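Local coordinates for protein ATP-dependent DNA ligase (Mycobacterium tuberculosis, PDB 6NHX) that catalyses ATP-dependent joining of DNA ends and, as the ligase part of LigD, probably works with Ku in repairing double-strand breaks by non-homologous end joining, at residues 54-57 and 58-62. The protein carries 1 engineered substitution. Sequence-based numbering, arbitrary orientation.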
loop_
_atom_site.group_PDB
_atom_site.type_symbol
_atom_site.label_atom_id
_atom_site.label_comp_id
_atom_site.label_asym_id
_atom_site.label_seq_id
_atom_site.Cartn_x
_atom_site.Cartn_y
_atom_site.Cartn_z
ATOM N N ARG A 54 -14.960 -5.372 -5.243
ATOM C CA ARG A 54 -15.400 -4.844 -6.521
ATOM C C ARG A 54 -14.688 -5.559 -7.667
ATOM O O ARG A 54 -13.522 -5.959 -7.562
ATOM C CB ARG A 54 -15.131 -3.340 -6.588
ATOM C CG ARG A 54 -15.954 -2.601 -7.626
ATOM N N ASP A 55 -15.419 -5.736 -8.763
ATOM C CA ASP A 55 -14.857 -6.257 -10.002
ATOM C C ASP A 55 -14.035 -5.141 -10.637
ATOM O O ASP A 55 -14.589 -4.140 -11.102
ATOM C CB ASP A 55 -15.999 -6.688 -10.918
ATOM C CG ASP A 55 -15.519 -7.341 -12.197
ATOM O OD1 ASP A 55 -14.375 -7.088 -12.626
ATOM O OD2 ASP A 55 -16.300 -8.117 -12.786
ATOM N N VAL A 56 -12.714 -5.309 -10.661
ATOM C CA VAL A 56 -11.812 -4.280 -11.163
ATOM C C VAL A 56 -11.027 -4.750 -12.387
ATOM O O VAL A 56 -9.990 -4.178 -12.717
ATOM C CB VAL A 56 -10.903 -3.717 -10.051
ATOM C CG1 VAL A 56 -11.741 -3.021 -8.985
ATOM C CG2 VAL A 56 -10.040 -4.823 -9.421
ATOM N N THR A 57 -11.528 -5.778 -13.078
ATOM C CA THR A 57 -10.820 -6.316 -14.239
ATOM C C THR A 57 -10.524 -5.238 -15.275
ATOM O O THR A 57 -9.428 -5.201 -15.846
ATOM C CB THR A 57 -11.635 -7.442 -14.879
ATOM O OG1 THR A 57 -11.925 -8.439 -13.896
ATOM C CG2 THR A 57 -10.860 -8.078 -16.031
ATOM N N ALA A 58 -11.490 -4.354 -15.535
ATOM C CA ALA A 58 -11.299 -3.341 -16.566
ATOM C C ALA A 58 -10.306 -2.264 -16.151
ATOM O O ALA A 58 -9.790 -1.551 -17.017
ATOM C CB ALA A 58 -12.638 -2.714 -16.958
ATOM N N GLU A 59 -10.013 -2.140 -14.859
ATOM C CA GLU A 59 -9.082 -1.114 -14.407
ATOM C C GLU A 59 -7.620 -1.487 -14.628
ATOM O O GLU A 59 -6.750 -0.622 -14.481
ATOM C CB GLU A 59 -9.318 -0.780 -12.930
ATOM C CG GLU A 59 -10.704 -0.229 -12.622
ATOM C CD GLU A 59 -10.897 0.080 -11.147
ATOM O OE1 GLU A 59 -10.036 -0.315 -10.333
ATOM O OE2 GLU A 59 -11.913 0.719 -10.798
ATOM N N TYR A 60 -7.321 -2.735 -14.984
ATOM C CA TYR A 60 -5.942 -3.203 -15.125
ATOM C C TYR A 60 -5.763 -3.963 -16.428
ATOM O O TYR A 60 -5.606 -5.191 -16.428
ATOM C CB TYR A 60 -5.529 -4.080 -13.943
ATOM C CG TYR A 60 -5.626 -3.415 -12.596
ATOM C CD1 TYR A 60 -4.524 -2.782 -12.041
ATOM C CD2 TYR A 60 -6.815 -3.426 -11.874
ATOM C CE1 TYR A 60 -4.597 -2.179 -10.803
ATOM C CE2 TYR A 60 -6.896 -2.825 -10.629
ATOM C CZ TYR A 60 -5.782 -2.199 -10.105
ATOM O OH TYR A 60 -5.843 -1.597 -8.869
ATOM N N PRO A 61 -5.758 -3.259 -17.566
ATOM C CA PRO A 61 -5.439 -3.930 -18.835
ATOM C C PRO A 61 -4.010 -4.434 -18.905
ATOM O O PRO A 61 -3.736 -5.357 -19.682
ATOM C CB PRO A 61 -5.697 -2.839 -19.883
ATOM C CG PRO A 61 -5.461 -1.566 -19.138
ATOM C CD PRO A 61 -5.993 -1.816 -17.753
ATOM N N GLN A 62 -3.095 -3.856 -18.120
ATOM C CA GLN A 62 -1.726 -4.359 -18.067
ATOM C C GLN A 62 -1.687 -5.819 -17.642
ATOM O O GLN A 62 -0.799 -6.568 -18.068
ATOM C CB GLN A 62 -0.902 -3.529 -17.082
ATOM C CG GLN A 62 -0.710 -2.070 -17.463
ATOM C CD GLN A 62 -1.742 -1.165 -16.820
ATOM O OE1 GLN A 62 -2.749 -1.633 -16.281
ATOM N NE2 GLN A 62 -1.493 0.140 -16.864
HETATM O O HOH W 1 -13.928 -4.097 -14.396
HETATM O O HOH W 2 -7.582 -7.039 -16.438
#
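V56 O takes a hydrogen bond from E59 N at 3.0 Å, and it also lies at the edge of the Y60 ring, in the ring plane, 3.4 Å from CD2. One residue on, T57 O accepts a weak bond from Y60 N and a firmer one from a water, 2.7 Å away, that donates to Y60 O as well. V56 meets Y60 with one methyl and E59 with the other. Its CG2 lies beside Y60 CE2 at 3.9 Å, the two side chains running alongside each other, and both rest on L48 and L37 of the neighbouring strands. E59 has CG beside its own backbone N (chi1 -61°) and an extended chain beyond, which carries OE1 back across V56 to 3.5 Å from CG1. D55 OD1 is gripped twice by T57: the backbone N comes in almost in line with the C-O bond at 3.2 Å, and OG1, which itself accepts from L48 N of strand 45-50, donates from the syn side. An Asx turn thus leads straight into a short 3-10 turn with i to i+3 bonding, in the loop joining strands 45-50 and 74-82 of the antiparallel sheet in the ligase's nucleotidyltransferase domain.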